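PDB 3FJ1: putative phosphosugar isomerase from Silicibacter pomeroyi DSS-3, which is of unknown function but, as a member of the SIS family, probably binds phosphosugars or related carbohydrate derivatives. Local coordinates for residues A[242-247]-A[275-280]; A[174-179]-A[305-310]; A[225-230]-A[318-323]; A[126-131]-A[137-142]; A[14-19]-A[155-160]. All blocks are in the same frame, centred on the assembly; numbering follows the deposited sequence. Where two conformers were deposited one is given.

Contact 1: residues A[242-247]-A[275-280]; sequences EVLHGP and DQIAAK
Leu-244 and Ile-277 supply most of the surface buried here, where the irregular connection after strand 235-239 comes up against helix 267-279. The tight part is wholly aliphatic. Val-243 and Ile-277 extend toward each other tip to tip, with Val-243 CG1 3.9 Å from Ile-277 CD1. That methyl of Val-243 is delivered by a chi1 of 68°, which sets CG1 between the backbone N and the carbonyl carbon, while the extended second torsion of Ile-277 carries CD1 outward to meet it. Leu-244 comes in at a slant to the same isoleucine, and its CD2 lies 3.9 Å from Ile-277 CG1. The apolar cluster goes on beyond the two segments: Leu-211 of strand 208-212 touches both Val-243 and Ile-277, and Ile-273, a turn earlier on the helix, touches Val-243 and Leu-244.

On the outer side the packing changes character. The other branch of Leu-244, CD1, meets the amide oxygen OE1 of the exposed Gln-276 at 3.6 Å, a contact between a methyl and a polar atom. Lys-280 is looser still, its side chain coming no nearer than 4.9 Å to residues 242-247. Just before Val-243, Glu-242 forms a salt bridge with Arg-51 of the second subunit.

As no hydrogen bond or salt bridge joins the two segments, the fit probably depends on shape and on burial of branched aliphatic groups, with Ile-277 as the shared partner of two neighbouring residues.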
# COMPACT_ATOMS: atom_id res chain seq x y z
N GLU A 242 -13.25 2.27 4.24
CA GLU A 242 -13.33 2.07 2.81
C GLU A 242 -14.07 0.82 2.37
O GLU A 242 -14.47 0.71 1.21
CB GLU A 242 -11.92 2.00 2.23
CG GLU A 242 -11.10 3.25 2.52
CD GLU A 242 -11.64 4.51 1.86
OE1 GLU A 242 -12.43 4.42 0.88
OE2 GLU A 242 -11.28 5.61 2.33
N VAL A 243 -14.26 -0.12 3.29
CA VAL A 243 -14.81 -1.45 2.94
C VAL A 243 -16.19 -1.39 2.28
O VAL A 243 -16.49 -2.20 1.39
CB VAL A 243 -14.80 -2.41 4.14
CG1 VAL A 243 -15.79 -1.96 5.22
CG2 VAL A 243 -15.09 -3.81 3.68
N LEU A 244 -17.02 -0.43 2.69
CA LEU A 244 -18.36 -0.31 2.10
C LEU A 244 -18.39 0.48 0.78
O LEU A 244 -19.45 0.66 0.21
CB LEU A 244 -19.30 0.33 3.12
CG LEU A 244 -19.49 -0.47 4.40
CD1 LEU A 244 -20.36 0.31 5.38
CD2 LEU A 244 -20.07 -1.86 4.11
N HIS A 245 -17.24 0.92 0.28
CA HIS A 245 -17.15 1.70 -0.96
C HIS A 245 -16.24 1.09 -2.01
O HIS A 245 -15.87 1.77 -2.97
CB HIS A 245 -16.61 3.10 -0.63
CG HIS A 245 -17.29 3.72 0.53
ND1 HIS A 245 -18.49 4.39 0.41
CD2 HIS A 245 -16.99 3.72 1.85
CE1 HIS A 245 -18.89 4.80 1.60
NE2 HIS A 245 -18.00 4.41 2.49
N GLY A 246 -15.82 -0.17 -1.83
CA GLY A 246 -14.86 -0.79 -2.77
C GLY A 246 -15.52 -1.50 -3.96
O GLY A 246 -16.74 -1.59 -4.03
N PRO A 247 -14.69 -2.00 -4.91
CA PRO A 247 -15.11 -2.72 -6.14
C PRO A 247 -16.12 -3.86 -5.95
O PRO A 247 -17.01 -4.04 -6.80
CB PRO A 247 -13.79 -3.33 -6.65
CG PRO A 247 -12.81 -3.18 -5.53
CD PRO A 247 -13.22 -1.93 -4.84
N ASP A 275 -20.63 -3.21 13.09
CA ASP A 275 -22.05 -3.37 13.34
C ASP A 275 -22.92 -3.13 12.09
O ASP A 275 -23.88 -3.87 11.89
CB ASP A 275 -22.51 -2.47 14.50
CG ASP A 275 -22.13 -3.05 15.86
OD1 ASP A 275 -21.82 -4.25 15.97
OD2 ASP A 275 -22.19 -2.31 16.86
N GLN A 276 -22.57 -2.14 11.26
CA GLN A 276 -23.32 -1.82 10.03
C GLN A 276 -23.30 -3.01 9.07
O GLN A 276 -24.33 -3.36 8.44
CB GLN A 276 -22.74 -0.60 9.32
CG GLN A 276 -23.08 0.75 9.96
CD GLN A 276 -22.42 1.91 9.24
OE1 GLN A 276 -22.25 1.89 8.00
NE2 GLN A 276 -21.98 2.92 10.00
N ILE A 277 -22.11 -3.62 8.98
CA ILE A 277 -21.91 -4.79 8.14
C ILE A 277 -22.77 -5.96 8.67
O ILE A 277 -23.51 -6.62 7.90
CB ILE A 277 -20.42 -5.15 8.03
CG1 ILE A 277 -19.63 -4.03 7.33
CG2 ILE A 277 -20.26 -6.48 7.28
CD1 ILE A 277 -18.15 -4.19 7.46
N ALA A 278 -22.72 -6.20 9.99
CA ALA A 278 -23.53 -7.25 10.63
C ALA A 278 -25.03 -7.00 10.45
O ALA A 278 -25.82 -7.95 10.31
CB ALA A 278 -23.19 -7.34 12.14
N ALA A 279 -25.44 -5.73 10.44
CA ALA A 279 -26.86 -5.36 10.23
C ALA A 279 -27.35 -5.68 8.79
O ALA A 279 -28.56 -5.74 8.54
CB ALA A 279 -27.09 -3.88 10.57
N LYS A 280 -26.43 -5.91 7.86
CA LYS A 280 -26.79 -6.35 6.50
C LYS A 280 -26.87 -7.87 6.36
O LYS A 280 -27.13 -8.38 5.26
CB LYS A 280 -25.78 -5.78 5.50
CG LYS A 280 -25.87 -4.25 5.38
CD LYS A 280 -24.76 -3.67 4.52
CE LYS A 280 -24.96 -2.16 4.27
NZ LYS A 280 -26.35 -1.89 3.71

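Contact 2: residues A[174-179]-A[305-310]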
# COMPACT_ATOMS: atom_id res chain seq x y z
N ASP A 174 6.87 7.30 28.80
CA ASP A 174 6.82 6.30 29.87
C ASP A 174 5.58 5.40 29.84
O ASP A 174 5.64 4.30 30.33
CB ASP A 174 6.97 6.98 31.23
CG ASP A 174 8.35 7.55 31.45
OD1 ASP A 174 9.35 6.98 30.94
OD2 ASP A 174 8.48 8.55 32.17
N GLY A 175 4.46 5.87 29.32
CA GLY A 175 3.27 5.00 29.21
C GLY A 175 3.51 3.89 28.20
O GLY A 175 3.22 2.69 28.45
N LEU A 176 4.06 4.27 27.05
CA LEU A 176 4.41 3.27 26.05
C LEU A 176 5.51 2.30 26.53
O LEU A 176 5.42 1.10 26.28
CB LEU A 176 4.81 3.94 24.73
CG LEU A 176 5.15 2.98 23.58
CD1 LEU A 176 4.07 1.87 23.37
CD2 LEU A 176 5.39 3.80 22.33
N ARG A 177 6.56 2.83 27.19
CA ARG A 177 7.64 1.98 27.73
C ARG A 177 7.08 0.98 28.73
O ARG A 177 7.50 -0.17 28.75
CB ARG A 177 8.74 2.80 28.41
CG ARG A 177 9.75 3.53 27.53
CD ARG A 177 10.40 4.66 28.40
NE ARG A 177 11.60 5.22 27.81
CZ ARG A 177 12.11 6.41 28.11
NH1 ARG A 177 11.51 7.26 28.95
NH2 ARG A 177 13.23 6.78 27.51
N ALA A 178 6.10 1.40 29.52
CA ALA A 178 5.50 0.51 30.53
C ALA A 178 4.72 -0.59 29.88
O ALA A 178 4.82 -1.75 30.31
CB ALA A 178 4.58 1.30 31.49
N ALA A 179 3.92 -0.24 28.86
CA ALA A 179 3.17 -1.23 28.10
C ALA A 179 4.10 -2.23 27.42
O ALA A 179 3.87 -3.44 27.46
CB ALA A 179 2.31 -0.56 27.07
N ALA A 305 -2.41 2.31 23.40
CA ALA A 305 -2.96 2.24 22.06
C ALA A 305 -2.01 1.59 21.06
O ALA A 305 -2.44 0.80 20.21
CB ALA A 305 -3.28 3.64 21.57
N LEU A 306 -0.72 1.93 21.11
CA LEU A 306 0.20 1.47 20.07
C LEU A 306 0.68 0.01 20.18
O LEU A 306 1.14 -0.56 19.21
CB LEU A 306 1.39 2.44 19.98
CG LEU A 306 1.01 3.84 19.47
CD1 LEU A 306 2.22 4.79 19.49
CD2 LEU A 306 0.41 3.71 18.07
N THR A 307 0.62 -0.56 21.37
CA THR A 307 0.99 -1.96 21.58
C THR A 307 -0.22 -2.89 21.43
O THR A 307 -0.06 -4.08 21.21
CB THR A 307 1.68 -2.16 22.97
OG1 THR A 307 1.02 -1.35 23.96
CG2 THR A 307 3.18 -1.71 22.91
N ASP A 308 -1.44 -2.35 21.48
CA ASP A 308 -2.64 -3.18 21.39
C ASP A 308 -2.69 -4.09 20.16
O ASP A 308 -3.06 -5.25 20.29
CB ASP A 308 -3.94 -2.35 21.48
CG ASP A 308 -4.40 -2.09 22.93
OD1 ASP A 308 -3.75 -2.50 23.92
OD2 ASP A 308 -5.45 -1.42 23.05
N PRO A 309 -2.34 -3.58 18.97
CA PRO A 309 -2.39 -4.45 17.79
C PRO A 309 -1.53 -5.71 17.86
O PRO A 309 -1.90 -6.71 17.26
CB PRO A 309 -1.97 -3.51 16.65
CG PRO A 309 -2.38 -2.16 17.12
CD PRO A 309 -2.03 -2.19 18.60
N LEU A 310 -0.42 -5.68 18.59
CA LEU A 310 0.42 -6.86 18.72
C LEU A 310 -0.31 -7.99 19.46
O LEU A 310 -0.18 -9.18 19.12
CB LEU A 310 1.74 -6.50 19.40
CG LEU A 310 2.76 -5.71 18.55
CD1 LEU A 310 3.85 -5.26 19.47
CD2 LEU A 310 3.29 -6.51 17.35
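Leu-176 and Thr-307 bury the most surface in this contact, and they do so by pairing a leucine methyl with the methyl of a threonine. Leu-176 CD1 approaches Thr-307 CG2 to 3.7 Å, the two side chains meeting at a slant. The leucine gets there through a chi1 of -178°: CG stands opposite the backbone N, and the branch is thereby carried over to residues 305-310. Leu-176 CD1 also lies 4.4 Å from Leu-306 CB, so one methyl serves two consecutive residues of the partner segment.

Thr-307 uses its other branch differently. Its OG1 lies 3.5 Å from Ala-179 CB, one helical turn beyond Leu-176, but its polar needs are met elsewhere: it is hydrogen-bonded to Ser-302 OG and to His-304 O. These bonds probably fix the rotation of the threonine and so keep CG2 turned toward Leu-176. With only a methyl for a side chain, Ala-179 has its CA 6.9 Å from Thr-307 CA.

Leu-68 of helix 53-69 touches both Leu-176 and Leu-306 and continues the apolar layer, while Leu-183 packs on Thr-307. The contact thus joins helix 174-181, next after helix 153-171, to the approach to helix 308-326. A helix packs against the run-in to another helix, a buried contact in a protein with two SIS domains, the second of which includes residues 305-310.

Contact 3: residues A[225-230]-A[318-323]; sequences LKFKET and SMVEAF
Val-320 divides its two methyls between Thr-230 and Phe-227: a chi1 of 170° places CG1 opposite the backbone N, beside the threonine, and CG2 opposite the carbonyl carbon, beside the ring. Phe-227 has its ring swung away from its own backbone N, with chi1 at -178°. This is helix-on-helix packing within the second SIS domain, an alpha/beta fold in which helices 217-231 and 308-326 lie side by side. The valine does not cover the ring; its CG2 sits at the edge, near the ring plane, 4.1 Å from Phe-227 CD1. Val-320 CG1 is 3.1 Å from Thr-230 OG1, unusually short for a methyl against an oxygen, so the spot looks crowded. Met-9 of helix 8-41 also packs on Val-320, while at the other side of helix 217-231 Leu-225 meets Pro-247 of the second subunit. Putting an alanine at Thr-230 would probably leave Val-320 CG1 without its closest neighbour across the contact and deprive the carbonyl of Lys-226 of its hydroxyl donor. That carbonyl is gripped twice by one residue: Thr-230 OG1 donates to Lys-226 O at 2.7 Å, from the opposite face of the carbonyl plane to the bond from Thr-230 N.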
# COMPACT_ATOMS: atom_id res chain seq x y z
N LEU A 225 -2.33 -11.45 4.88
CA LEU A 225 -1.14 -12.04 4.29
C LEU A 225 -0.88 -13.45 4.84
O LEU A 225 -0.77 -14.42 4.08
CB LEU A 225 0.09 -11.16 4.53
CG LEU A 225 1.44 -11.75 4.09
CD1 LEU A 225 1.38 -12.13 2.60
CD2 LEU A 225 2.61 -10.81 4.39
N LYS A 226 -0.81 -13.54 6.17
CA LYS A 226 -0.44 -14.80 6.80
C LYS A 226 -1.52 -15.88 6.68
O LYS A 226 -1.20 -17.09 6.63
CB LYS A 226 0.04 -14.59 8.23
CG LYS A 226 1.28 -13.68 8.31
CD LYS A 226 2.49 -14.19 7.50
CE LYS A 226 3.73 -13.22 7.55
NZ LYS A 226 4.32 -12.95 8.88
N PHE A 227 -2.78 -15.47 6.58
CA PHE A 227 -3.86 -16.42 6.34
C PHE A 227 -3.66 -17.08 4.98
O PHE A 227 -3.75 -18.29 4.87
CB PHE A 227 -5.20 -15.71 6.40
CG PHE A 227 -6.38 -16.62 6.20
CD1 PHE A 227 -6.87 -17.37 7.24
CD2 PHE A 227 -7.00 -16.69 4.97
CE1 PHE A 227 -7.99 -18.20 7.05
CE2 PHE A 227 -8.10 -17.51 4.78
CZ PHE A 227 -8.59 -18.26 5.81
N LYS A 228 -3.34 -16.28 3.96
CA LYS A 228 -3.07 -16.83 2.62
C LYS A 228 -1.84 -17.73 2.61
O LYS A 228 -1.86 -18.82 2.02
CB LYS A 228 -2.89 -15.70 1.59
CG LYS A 228 -4.17 -14.88 1.33
CD LYS A 228 -3.96 -13.79 0.27
CE LYS A 228 -3.13 -12.66 0.77
NZ LYS A 228 -2.97 -11.62 -0.32
N GLU A 229 -0.80 -17.26 3.28
CA GLU A 229 0.48 -17.94 3.35
C GLU A 229 0.35 -19.32 3.98
O GLU A 229 0.87 -20.32 3.48
CB GLU A 229 1.39 -17.13 4.27
CG GLU A 229 2.88 -17.42 4.16
CD GLU A 229 3.60 -16.30 3.39
OE1 GLU A 229 3.75 -15.15 3.93
OE2 GLU A 229 4.00 -16.58 2.24
N THR A 230 -0.35 -19.36 5.11
CA THR A 230 -0.41 -20.59 5.91
C THR A 230 -1.54 -21.55 5.52
O THR A 230 -1.36 -22.77 5.59
CB THR A 230 -0.48 -20.25 7.42
OG1 THR A 230 -1.68 -19.54 7.72
CG2 THR A 230 0.77 -19.44 7.88
N SER A 318 -2.82 -17.56 16.48
CA SER A 318 -3.31 -18.69 17.25
C SER A 318 -4.60 -19.26 16.63
O SER A 318 -4.70 -20.47 16.47
CB SER A 318 -3.52 -18.26 18.71
OG SER A 318 -4.05 -19.33 19.48
N MSE A 319 -5.55 -18.41 16.26
CA MSE A 319 -6.77 -18.86 15.56
C MSE A 319 -6.43 -19.61 14.25
O MSE A 319 -6.91 -20.75 14.01
CB MSE A 319 -7.72 -17.70 15.30
CG MSE A 319 -9.06 -18.05 14.67
SE MSE A 319 -8.95 -18.33 12.74
CE MSE A 319 -8.79 -16.43 12.22
N VAL A 320 -5.55 -19.01 13.45
CA VAL A 320 -5.15 -19.60 12.14
C VAL A 320 -4.46 -20.96 12.33
O VAL A 320 -4.78 -21.92 11.63
CB VAL A 320 -4.27 -18.63 11.33
CG1 VAL A 320 -3.64 -19.31 10.09
CG2 VAL A 320 -5.11 -17.38 10.89
N GLU A 321 -3.56 -21.06 13.30
CA GLU A 321 -2.88 -22.34 13.52
C GLU A 321 -3.91 -23.41 13.93
O GLU A 321 -3.84 -24.55 13.47
CB GLU A 321 -1.77 -22.19 14.55
CG GLU A 321 -0.85 -23.40 14.67
CD GLU A 321 -1.43 -24.58 15.43
OE1 GLU A 321 -2.27 -24.41 16.38
OE2 GLU A 321 -0.99 -25.72 15.09
N ALA A 322 -4.84 -23.06 14.83
CA ALA A 322 -5.84 -24.01 15.27
C ALA A 322 -6.73 -24.42 14.08
O ALA A 322 -7.11 -25.57 13.95
CB ALA A 322 -6.69 -23.42 16.40
N PHE A 323 -7.11 -23.44 13.26
CA PHE A 323 -7.94 -23.68 12.08
C PHE A 323 -7.29 -24.68 11.14
O PHE A 323 -7.92 -25.66 10.67
CB PHE A 323 -8.17 -22.36 11.34
CG PHE A 323 -8.90 -22.53 10.05
CD1 PHE A 323 -10.27 -22.74 10.04
CD2 PHE A 323 -8.23 -22.52 8.84
CE1 PHE A 323 -10.96 -22.93 8.82
CE2 PHE A 323 -8.93 -22.72 7.62
CZ PHE A 323 -10.27 -22.90 7.63

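Contact 4: residues A[126-131]-A[137-142]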
# COMPACT_ATOMS: atom_id res chain seq x y z
N ASN A 126 16.86 -9.64 12.04
CA ASN A 126 17.16 -10.85 12.84
C ASN A 126 18.59 -11.36 12.58
O ASN A 126 19.01 -12.37 13.16
CB ASN A 126 16.12 -11.95 12.55
CG ASN A 126 15.97 -12.95 13.70
OD1 ASN A 126 16.14 -12.61 14.88
ND2 ASN A 126 15.64 -14.21 13.34
N ASP A 127 19.32 -10.70 11.68
CA ASP A 127 20.72 -11.04 11.45
C ASP A 127 21.59 -9.80 11.45
O ASP A 127 21.69 -9.08 10.45
CB ASP A 127 20.88 -11.81 10.13
CG ASP A 127 22.29 -12.33 9.93
OD1 ASP A 127 23.20 -11.95 10.71
OD2 ASP A 127 22.48 -13.13 8.99
N ALA A 128 22.25 -9.55 12.58
CA ALA A 128 23.13 -8.39 12.72
C ALA A 128 24.39 -8.42 11.84
O ALA A 128 25.11 -7.43 11.77
CB ALA A 128 23.52 -8.21 14.20
N ALA A 129 24.70 -9.55 11.20
CA ALA A 129 25.87 -9.63 10.34
C ALA A 129 25.49 -9.64 8.86
O ALA A 129 26.35 -9.86 8.01
CB ALA A 129 26.72 -10.86 10.68
N SER A 130 24.22 -9.35 8.56
CA SER A 130 23.70 -9.37 7.19
C SER A 130 24.21 -8.24 6.31
O SER A 130 24.74 -7.24 6.79
CB SER A 130 22.19 -9.24 7.25
OG SER A 130 21.88 -7.99 7.80
N PRO A 131 24.06 -8.40 4.99
CA PRO A 131 24.36 -7.31 4.06
C PRO A 131 23.69 -5.96 4.45
O PRO A 131 24.32 -4.92 4.38
CB PRO A 131 23.86 -7.86 2.72
CG PRO A 131 24.06 -9.34 2.85
CD PRO A 131 23.70 -9.64 4.28
N ALA A 137 23.84 2.66 9.47
CA ALA A 137 24.60 3.33 10.51
C ALA A 137 24.43 2.61 11.84
O ALA A 137 25.36 2.56 12.64
CB ALA A 137 24.17 4.83 10.63
N HIS A 138 23.24 2.05 12.07
CA HIS A 138 22.94 1.30 13.27
C HIS A 138 22.10 0.09 12.93
O HIS A 138 21.26 0.14 12.03
CB HIS A 138 22.16 2.18 14.25
CG HIS A 138 22.89 3.42 14.64
ND1 HIS A 138 23.85 3.42 15.63
CD2 HIS A 138 22.82 4.69 14.18
CE1 HIS A 138 24.36 4.64 15.74
NE2 HIS A 138 23.76 5.42 14.87
N THR A 139 22.31 -0.99 13.68
CA THR A 139 21.48 -2.18 13.54
C THR A 139 20.88 -2.54 14.87
O THR A 139 21.58 -2.63 15.89
CB THR A 139 22.26 -3.35 12.99
OG1 THR A 139 22.68 -3.00 11.67
CG2 THR A 139 21.37 -4.65 12.96
N ILE A 140 19.57 -2.74 14.89
CA ILE A 140 18.90 -3.24 16.06
C ILE A 140 18.52 -4.71 15.79
O ILE A 140 17.67 -5.01 14.92
CB ILE A 140 17.65 -2.41 16.41
CG1 ILE A 140 18.09 -1.01 16.84
CG2 ILE A 140 16.85 -3.10 17.50
CD1 ILE A 140 16.99 0.01 16.90
N ASP A 141 19.16 -5.61 16.52
CA ASP A 141 18.84 -7.03 16.46
C ASP A 141 17.47 -7.25 17.14
O ASP A 141 17.28 -6.92 18.33
CB ASP A 141 19.94 -7.80 17.19
CG ASP A 141 19.82 -9.31 17.08
OD1 ASP A 141 18.74 -9.88 16.82
OD2 ASP A 141 20.88 -9.95 17.33
N ILE A 142 16.52 -7.80 16.39
CA ILE A 142 15.16 -8.05 16.90
C ILE A 142 15.00 -9.27 17.83
O ILE A 142 13.94 -9.44 18.47
CB ILE A 142 14.12 -8.09 15.74
CG1 ILE A 142 14.25 -9.38 14.89
CG2 ILE A 142 14.24 -6.76 14.90
CD1 ILE A 142 13.18 -9.53 13.78
O HOH W 1 18.50 -12.44 16.32
O HOH W 2 21.72 -11.34 14.76
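Asn-126 and Ile-142, just beyond the ends of neighbouring parallel strands 120-125 and 138-141, bring their CA atoms to 5.3 Å, after which residues 127-130 turn away in a type I beta turn. Their side chains cross at about a right angle. Ile-142 CG1, held between the backbone N and the carbonyl carbon (chi1 72°), lies 3.7 Å from Asn-126 OD1, and its CD1 packs on Asn-126 CB. A serine in place of Ile-142 would probably strip Asn-126 CB of this apolar cover and open a gap toward Ser-159 of helix 153-171. The asparagine amide is held by the backbone of Ala-144 and Gly-145. Asp-141, whose OD1 also accepts from His-143 N, is linked to the turn by water: one molecule accepts from Ala-128 N at 2.9 Å and donates to Asp-141 OD2 at 3.0 Å. Nearer the start of strand 138-141, Ala-128 packs on Thr-139 CG2. Asp-127 OD1 takes the N-H of Ala-129 at 2.9 Å, an Asx turn, and Ser-130 OG donates to Asp-127 O while serving as N-cap of helix 131-134. Strand, turn, short helix and strand form a beta-alpha-beta crossover at one edge of the first SIS domain's parallel sheet within this chain.

Contact 5: residues A[14-19]-A[155-160]; sequences DEIPEA and TFVTSA
A buried helix-helix interface holds Ile-16 and Val-157 together, where the long N-terminal helix 8-41 lies against helix 153-171 of the first SIS domain. The two side chains cross at about a right angle, and only the gamma methyls meet closely: Ile-16 CG2 is 3.8 Å from Val-157 CG1. One turn further along helix 8-41, Ala-19 CB faces CG2 of Thr-158, the residue next to Val-157, at 4.0 Å. Here the threonine presents carbon, not oxygen. With chi1 at 60° its methyl stands opposite the carbonyl carbon and turns to the alanine, while OG1 is hydrogen-bonded to Lys-154 O of its own helix.

Helix 8-41 is kinked at Pro-17, which has no N-H to give to the preceding turn, and the proline ring starts off away from helix 153-171. On the other helix Ser-159 OG donates to Thr-155 O at 2.7 Å, and that carbonyl also takes Ser-159 N from its opposite face. Val-314 of helix 308-326 and Leu-187 of helix 183-191 each touch both Ile-16 and Val-157, so four helices converge on this pair.

No polar bond spans the two six-residue segments, though a salt bridge from Glu-15 to Lys-154, just before residues 155-160, adds a polar tie beside the apolar contact. The hydroxyl of Thr-158 is spent on Lys-154 O, so its methyl faces the interface, which suggests that close fit and exclusion of water do much to hold it.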
# COMPACT_ATOMS: atom_id res chain seq x y z
N ASP A 14 4.07 -20.05 20.63
CA ASP A 14 4.28 -20.21 22.07
C ASP A 14 5.64 -19.66 22.53
O ASP A 14 5.87 -19.50 23.74
CB ASP A 14 4.09 -21.66 22.48
CG ASP A 14 2.64 -22.05 22.52
OD1 ASP A 14 1.82 -21.21 22.96
OD2 ASP A 14 2.30 -23.17 22.10
N GLU A 15 6.54 -19.43 21.59
CA GLU A 15 7.81 -18.74 21.90
C GLU A 15 7.75 -17.22 21.79
O GLU A 15 8.72 -16.57 22.18
CB GLU A 15 8.93 -19.19 20.94
CG GLU A 15 9.33 -20.65 21.04
CD GLU A 15 10.21 -21.18 19.89
OE1 GLU A 15 10.34 -20.50 18.84
OE2 GLU A 15 10.75 -22.33 20.03
N ILE A 16 6.65 -16.65 21.25
CA ILE A 16 6.55 -15.19 21.07
C ILE A 16 6.75 -14.40 22.38
O ILE A 16 7.56 -13.48 22.42
CB ILE A 16 5.26 -14.74 20.32
CG1 ILE A 16 5.33 -15.10 18.83
CG2 ILE A 16 5.00 -13.20 20.49
CD1 ILE A 16 3.97 -14.98 18.08
N PRO A 17 6.04 -14.75 23.46
CA PRO A 17 6.28 -13.99 24.70
C PRO A 17 7.76 -13.95 25.19
O PRO A 17 8.24 -12.86 25.56
CB PRO A 17 5.37 -14.69 25.72
CG PRO A 17 4.26 -15.28 24.88
CD PRO A 17 4.96 -15.75 23.63
N GLU A 18 8.47 -15.09 25.19
CA GLU A 18 9.86 -15.11 25.64
C GLU A 18 10.80 -14.42 24.66
O GLU A 18 11.82 -13.87 25.07
CB GLU A 18 10.36 -16.55 25.85
CG GLU A 18 11.49 -16.64 26.87
CD GLU A 18 11.01 -16.42 28.30
OE1 GLU A 18 9.85 -16.80 28.57
OE2 GLU A 18 11.77 -15.87 29.13
N ALA A 19 10.47 -14.48 23.37
CA ALA A 19 11.26 -13.79 22.34
C ALA A 19 11.20 -12.29 22.62
O ALA A 19 12.22 -11.61 22.61
CB ALA A 19 10.70 -14.09 20.94
N THR A 155 9.19 -12.97 13.97
CA THR A 155 9.80 -11.89 13.21
C THR A 155 8.85 -10.69 13.14
O THR A 155 9.27 -9.56 13.36
CB THR A 155 10.20 -12.36 11.80
OG1 THR A 155 11.34 -13.23 11.90
CG2 THR A 155 10.57 -11.17 10.91
N PHE A 156 7.58 -10.92 12.81
CA PHE A 156 6.63 -9.79 12.79
C PHE A 156 6.53 -9.07 14.16
O PHE A 156 6.70 -7.85 14.26
CB PHE A 156 5.24 -10.23 12.35
CG PHE A 156 4.28 -9.08 12.25
CD1 PHE A 156 4.20 -8.35 11.10
CD2 PHE A 156 3.57 -8.65 13.36
CE1 PHE A 156 3.35 -7.27 11.00
CE2 PHE A 156 2.70 -7.54 13.28
CZ PHE A 156 2.61 -6.84 12.08
N VAL A 157 6.27 -9.85 15.21
CA VAL A 157 6.07 -9.29 16.55
C VAL A 157 7.30 -8.57 17.06
O VAL A 157 7.20 -7.42 17.45
CB VAL A 157 5.54 -10.34 17.55
CG1 VAL A 157 5.48 -9.76 18.96
CG2 VAL A 157 4.13 -10.84 17.11
N THR A 158 8.46 -9.23 17.02
CA THR A 158 9.70 -8.62 17.51
C THR A 158 10.17 -7.42 16.67
O THR A 158 10.72 -6.46 17.23
CB THR A 158 10.86 -9.64 17.64
OG1 THR A 158 11.15 -10.24 16.37
CG2 THR A 158 10.52 -10.73 18.69
N SER A 159 9.96 -7.46 15.36
CA SER A 159 10.28 -6.30 14.50
C SER A 159 9.49 -5.07 14.98
O SER A 159 10.04 -3.95 15.15
CB SER A 159 10.00 -6.60 13.02
OG SER A 159 10.93 -7.56 12.49
N ALA A 160 8.18 -5.25 15.15
CA ALA A 160 7.34 -4.19 15.60
C ALA A 160 7.72 -3.71 17.00
O ALA A 160 7.81 -2.51 17.23
CB ALA A 160 5.83 -4.59 15.50

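Overall arrangement
From the N terminus, helix 8-41 opens the first loop, which contact 5 closes at helix 153-171. Contact 4 is nested inside it, a short closure at one edge of the first parallel sheet within this chain, and touches contact 5 where Ile-142 packs on Thr-158 and Ser-159. Contact 2 then starts on helix 174-181 and closes only at 305-310; contact 1 nests within this span and also within the loop of contact 3. Contacts 2 and 3 cross along the chain and share helix 308-326, whose Leu-310 packs on Ala-160 of contact 5. That C-terminal helix thereby ties both SIS domains together, whereas contacts 1 and 3 reach the second subunit.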